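Local coordinates for protein D-isomer specific 2-hydroxyacid dehydrogenase NAD-binding (Xanthobacter autotrophicus, PDB 4XA8) that binds NADPH and probably catalyses the nicotinamide-dependent interconversion of 2-oxoacids and D-2-hydroxyacids, at residues A256-F261 / S270-M275; E264-G269 / V278-H283. All coordinates share one frame; numbering follows the deposited sequence.

Contact 1 (A256-F261 / S270-M275)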
loop_
_atom_site.group_PDB
_atom_site.type_symbol
_atom_site.label_atom_id
_atom_site.label_comp_id
_atom_site.label_asym_id
_atom_site.label_seq_id
_atom_site.Cartn_x
_atom_site.Cartn_y
_atom_site.Cartn_z
ATOM N N ALA A 256 -5.847 10.761 -7.368
ATOM C CA ALA A 256 -5.178 11.336 -6.256
ATOM C C ALA A 256 -5.508 10.621 -4.961
ATOM O O ALA A 256 -6.560 9.938 -4.827
ATOM C CB ALA A 256 -5.558 12.825 -6.125
ATOM N N THR A 257 -4.568 10.788 -4.028
ATOM C CA THR A 257 -4.673 10.337 -2.664
ATOM C C THR A 257 -4.276 11.558 -1.798
ATOM O O THR A 257 -3.150 12.081 -1.877
ATOM C CB THR A 257 -3.840 9.066 -2.326
ATOM O OG1 THR A 257 -4.213 7.955 -3.187
ATOM C CG2 THR A 257 -4.013 8.678 -0.886
ATOM N N LEU A 258 -5.232 12.018 -0.981
ATOM C CA LEU A 258 -5.110 13.300 -0.269
ATOM C C LEU A 258 -5.367 13.029 1.203
ATOM O O LEU A 258 -6.441 12.535 1.562
ATOM C CB LEU A 258 -6.111 14.319 -0.820
ATOM C CG LEU A 258 -6.041 14.592 -2.323
ATOM C CD1 LEU A 258 -7.222 15.468 -2.681
ATOM C CD2 LEU A 258 -4.707 15.218 -2.724
ATOM N N ASP A 259 -4.353 13.289 2.033
ATOM C CA ASP A 259 -4.406 13.059 3.487
ATOM C C ASP A 259 -4.566 14.339 4.325
ATOM O O ASP A 259 -4.701 14.263 5.549
ATOM C CB ASP A 259 -3.105 12.365 3.956
ATOM C CG ASP A 259 -3.195 11.806 5.348
ATOM O OD1 ASP A 259 -4.168 11.101 5.648
ATOM O OD2 ASP A 259 -2.258 12.025 6.153
ATOM N N VAL A 260 -4.502 15.491 3.667
ATOM C CA VAL A 260 -4.473 16.788 4.293
ATOM C C VAL A 260 -5.223 17.797 3.380
ATOM O O VAL A 260 -5.267 17.612 2.152
ATOM C CB VAL A 260 -3.043 17.301 4.485
ATOM C CG1 VAL A 260 -2.210 16.402 5.396
ATOM C CG2 VAL A 260 -2.337 17.416 3.115
ATOM N N PHE A 261 -5.866 18.811 3.975
ATOM C CA PHE A 261 -6.792 19.648 3.212
ATOM C C PHE A 261 -6.697 21.059 3.712
ATOM O O PHE A 261 -6.219 21.283 4.804
ATOM C CB PHE A 261 -8.226 19.125 3.329
ATOM C CG PHE A 261 -8.338 17.680 2.929
ATOM C CD1 PHE A 261 -8.087 16.690 3.839
ATOM C CD2 PHE A 261 -8.549 17.335 1.623
ATOM C CE1 PHE A 261 -8.132 15.356 3.465
ATOM C CE2 PHE A 261 -8.596 16.021 1.234
ATOM C CZ PHE A 261 -8.382 15.029 2.176
ATOM N N SER A 270 -17.307 19.554 0.072
ATOM C CA SER A 270 -16.206 19.453 -0.836
ATOM C C SER A 270 -16.509 18.491 -1.985
ATOM O O SER A 270 -16.986 17.382 -1.762
ATOM C CB SER A 270 -14.955 18.957 -0.096
ATOM O OG SER A 270 -13.883 18.714 -1.007
ATOM N N PRO A 271 -16.137 18.860 -3.216
ATOM C CA PRO A 271 -16.294 17.943 -4.360
ATOM C C PRO A 271 -15.364 16.720 -4.324
ATOM O O PRO A 271 -15.599 15.731 -5.009
ATOM C CB PRO A 271 -15.987 18.836 -5.561
ATOM C CG PRO A 271 -15.100 19.906 -5.019
ATOM C CD PRO A 271 -15.472 20.114 -3.591
ATOM N N LEU A 272 -14.346 16.768 -3.487
ATOM C CA LEU A 272 -13.419 15.649 -3.343
ATOM C C LEU A 272 -14.044 14.366 -2.785
ATOM O O LEU A 272 -13.686 13.248 -3.214
ATOM C CB LEU A 272 -12.230 16.073 -2.488
ATOM C CG LEU A 272 -11.395 17.220 -2.983
ATOM C CD1 LEU A 272 -10.449 17.720 -1.905
ATOM C CD2 LEU A 272 -10.585 16.857 -4.199
ATOM N N TRP A 273 -15.020 14.493 -1.901
ATOM C CA TRP A 273 -15.618 13.287 -1.305
ATOM C C TRP A 273 -16.209 12.334 -2.361
ATOM O O TRP A 273 -16.008 11.115 -2.288
ATOM C CB TRP A 273 -16.730 13.608 -0.307
ATOM C CG TRP A 273 -16.363 14.296 0.963
ATOM C CD1 TRP A 273 -16.627 15.591 1.282
ATOM C CD2 TRP A 273 -15.714 13.725 2.112
ATOM N NE1 TRP A 273 -16.171 15.869 2.552
ATOM C CE2 TRP A 273 -15.611 14.736 3.079
ATOM C CE3 TRP A 273 -15.221 12.442 2.422
ATOM C CZ2 TRP A 273 -15.050 14.504 4.337
ATOM C CZ3 TRP A 273 -14.632 12.229 3.646
ATOM C CH2 TRP A 273 -14.562 13.252 4.594
ATOM N N ALA A 274 -16.962 12.882 -3.321
ATOM C CA ALA A 274 -17.674 12.039 -4.271
ATOM C C ALA A 274 -16.861 11.673 -5.484
ATOM O O ALA A 274 -17.355 10.977 -6.335
ATOM C CB ALA A 274 -18.976 12.702 -4.721
ATOM N N MET A 275 -15.614 12.120 -5.573
ATOM C CA MET A 275 -14.800 11.761 -6.729
ATOM C C MET A 275 -14.283 10.322 -6.627
ATOM O O MET A 275 -13.474 10.004 -5.753
ATOM C CB MET A 275 -13.622 12.708 -6.851
ATOM C CG MET A 275 -14.032 14.107 -7.191
ATOM S SD MET A 275 -12.595 15.121 -7.629
ATOM C CE MET A 275 -13.500 16.647 -7.723
#
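Leu258, the last residue of strand 253-258, meets Leu272 with one methyl group: its CD1 is 3.9 Å from Leu272 CD2 and 4.0 Å from Leu272 CD1. The two side chains cross at about a right angle, and both methyls of Leu272 lie against Leu258 CD1. Three residues on, past the strand end, Phe261 offers its rim: ring atom CE2 lies 4.0 Å from Leu272 CD1, which sits at the edge close to the ring plane and off both faces. Leu272 CD1 is therefore shared by leucine and phenylalanine, while CD2 faces the leucine. The fork is aimed at both because Leu272 CG stands anti to the carbonyl carbon (chi1 -60°). Its backbone lies in an ST turn, in which Leu272 N donates to Ser270 OG (3.2 Å, 154°), and two overlapping type I turns carry the chain on to Met275. The buried patch joins the strand end to the long connection before strand 278-280. Leu258 also packs on Leu244 of helix 241-250 and on Val278, while Phe261 touches Val280 of strand 278-280 and Trp134 of the second subunit.

Contact 2 (E264-G269 / V278-H283)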
loop_
_atom_site.group_PDB
_atom_site.type_symbol
_atom_site.label_atom_id
_atom_site.label_comp_id
_atom_site.label_asym_id
_atom_site.label_seq_id
_atom_site.Cartn_x
_atom_site.Cartn_y
_atom_site.Cartn_z
ATOM N N GLU A 264 -10.006 21.275 7.740
ATOM C CA GLU A 264 -10.109 19.919 8.321
ATOM C C GLU A 264 -10.861 19.906 9.649
ATOM O O GLU A 264 -10.615 20.766 10.518
ATOM C CB GLU A 264 -8.705 19.375 8.574
ATOM C CG GLU A 264 -7.854 19.210 7.321
ATOM C CD GLU A 264 -6.436 18.761 7.639
ATOM O OE1 GLU A 264 -6.119 18.668 8.841
ATOM O OE2 GLU A 264 -5.616 18.531 6.710
ATOM N N PRO A 265 -11.761 18.958 9.878
ATOM C CA PRO A 265 -12.178 17.938 8.928
ATOM C C PRO A 265 -12.693 18.549 7.611
ATOM O O PRO A 265 -13.287 19.638 7.605
ATOM C CB PRO A 265 -13.286 17.222 9.651
ATOM C CG PRO A 265 -13.180 17.594 11.099
ATOM C CD PRO A 265 -12.414 18.850 11.190
ATOM N N LEU A 266 -12.464 17.864 6.520
ATOM C CA LEU A 266 -12.905 18.317 5.189
ATOM C C LEU A 266 -14.396 18.578 5.125
ATOM O O LEU A 266 -15.186 17.689 5.410
ATOM C CB LEU A 266 -12.548 17.271 4.147
ATOM C CG LEU A 266 -12.837 17.608 2.684
ATOM C CD1 LEU A 266 -12.021 18.766 2.199
ATOM C CD2 LEU A 266 -12.667 16.378 1.791
ATOM N N PRO A 267 -14.810 19.807 4.771
ATOM C CA PRO A 267 -16.233 20.067 4.883
ATOM C C PRO A 267 -17.099 19.145 4.015
ATOM O O PRO A 267 -16.665 18.677 2.952
ATOM C CB PRO A 267 -16.346 21.534 4.455
ATOM C CG PRO A 267 -15.053 22.124 4.921
ATOM C CD PRO A 267 -14.047 21.046 4.556
ATOM N N VAL A 268 -18.318 18.912 4.462
ATOM C CA VAL A 268 -19.237 17.986 3.777
ATOM C C VAL A 268 -19.437 18.297 2.286
ATOM O O VAL A 268 -19.546 17.389 1.463
ATOM C CB VAL A 268 -20.630 17.932 4.466
ATOM C CG1 VAL A 268 -20.482 17.878 5.989
ATOM C CG2 VAL A 268 -21.534 19.073 4.030
ATOM N N GLY A 269 -19.473 19.580 1.930
ATOM C CA GLY A 269 -19.700 19.961 0.546
ATOM C C GLY A 269 -18.507 19.922 -0.399
ATOM O O GLY A 269 -18.650 20.241 -1.571
ATOM N N VAL A 278 -10.386 9.889 -6.406
ATOM C CA VAL A 278 -9.702 10.457 -5.268
ATOM C C VAL A 278 -9.940 9.541 -4.057
ATOM O O VAL A 278 -11.086 9.118 -3.823
ATOM C CB VAL A 278 -10.233 11.859 -4.920
ATOM C CG1 VAL A 278 -9.595 12.379 -3.664
ATOM C CG2 VAL A 278 -10.004 12.834 -6.055
ATOM N N LEU A 279 -8.874 9.239 -3.306
ATOM C CA LEU A 279 -8.992 8.643 -1.972
ATOM C C LEU A 279 -8.697 9.721 -0.956
ATOM O O LEU A 279 -7.622 10.385 -1.002
ATOM C CB LEU A 279 -8.025 7.447 -1.770
ATOM C CG LEU A 279 -7.914 6.850 -0.339
ATOM C CD1 LEU A 279 -9.266 6.392 0.187
ATOM C CD2 LEU A 279 -6.924 5.689 -0.283
ATOM N N VAL A 280 -9.687 9.971 -0.108
ATOM C CA VAL A 280 -9.577 10.932 0.993
ATOM C C VAL A 280 -9.223 10.112 2.224
ATOM O O VAL A 280 -9.920 9.126 2.566
ATOM C CB VAL A 280 -10.912 11.667 1.249
ATOM C CG1 VAL A 280 -10.860 12.440 2.579
ATOM C CG2 VAL A 280 -11.211 12.628 0.116
ATOM N N THR A 281 -8.107 10.463 2.838
ATOM C CA THR A 281 -7.712 9.900 4.108
ATOM C C THR A 281 -7.662 11.000 5.186
ATOM O O THR A 281 -7.151 12.091 4.964
ATOM C CB THR A 281 -6.395 9.089 4.052
ATOM O OG1 THR A 281 -5.272 9.864 3.607
ATOM C CG2 THR A 281 -6.532 7.801 3.146
ATOM N N PRO A 282 -8.133 10.693 6.387
ATOM C CA PRO A 282 -8.220 11.839 7.266
ATOM C C PRO A 282 -7.024 11.950 8.200
ATOM O O PRO A 282 -7.111 11.511 9.351
ATOM C CB PRO A 282 -9.531 11.575 8.030
ATOM C CG PRO A 282 -9.768 10.107 7.908
ATOM C CD PRO A 282 -8.816 9.517 6.938
ATOM N N HIS A 283 -5.918 12.554 7.733
ATOM C CA HIS A 283 -4.730 12.738 8.577
ATOM C C HIS A 283 -4.105 11.497 9.145
ATOM O O HIS A 283 -3.765 11.444 10.331
ATOM C CB HIS A 283 -5.094 13.652 9.746
ATOM C CG HIS A 283 -4.725 15.066 9.512
ATOM N ND1 HIS A 283 -4.316 15.902 10.527
ATOM C CD2 HIS A 283 -4.662 15.788 8.368
ATOM C CE1 HIS A 283 -4.031 17.088 10.019
ATOM N NE2 HIS A 283 -4.223 17.042 8.711
#
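Glu264 and His283 meet at about a right angle, the carboxylate plane turned 90° from the imidazole plane. Glu264 OE2 lies 2.9 Å from His283 NE2; the other oxygen, OE1, is modelled uncomfortably near the ring, at a poor angle, so the fine placing of the carboxylate is doubtful. Glu264 reaches across because a chi1 of -62° sets CG beside the backbone N and the chain then runs extended. OE2 accepts a hydrogen bond from Phe261 N, which ties the carboxylate to the loop leaving strand 253-258. The ring of His283 comes from a residue with left-handed backbone angles, just after the inverse gamma turn centred on Pro282. With an alanine at His283, the carboxylate of Glu264 would probably lose its imidazole neighbour, leaving a gap beside it and, though Phe261 N still holds it, less to stop it turning about CG-CD. The pairing is consistent with the glutamate-histidine couple of D-2-hydroxyacid dehydrogenase active sites.

Farther along, Leu266 CD2 approaches Val280 CG2 at 4.4 Å, a looser apolar touch. Leu266 follows the cis peptide bond before Pro265 and also packs on Phe261 and Trp273. Strand 278-280, an edge strand of its parallel sheet within this chain, lies beside strand 253-258. Its backbone bonds Gln129 of the second subunit through Val278 O and Val280 N, and Trp134 of that subunit packs on Pro265, Leu266 and Pro282, while Leu266 also touches Glu241 of helix 241-250.

Contacts 1 and 2 have centres about 6 Å apart, and their segments alternate along the chain: the connection between neighbouring parallel strands 253-258 and 278-280 supplies one side of each. The strands join through Ala256 O and Leu279 N (2.9 Å), and their ends through Asp259 OD1 and Thr281 OG1 (2.6 Å). In the connection itself, Trp273 CZ2 of contact 1 packs 3.4 Å from Leu266 O of contact 2. Asp259, in the 256-261 segment of contact 1, belongs to the NADPH site seen in this protein; the side chain of His283 in contact 2 lies about 5 Å from that of Asp259, which sets both contacts beside the cofactor site.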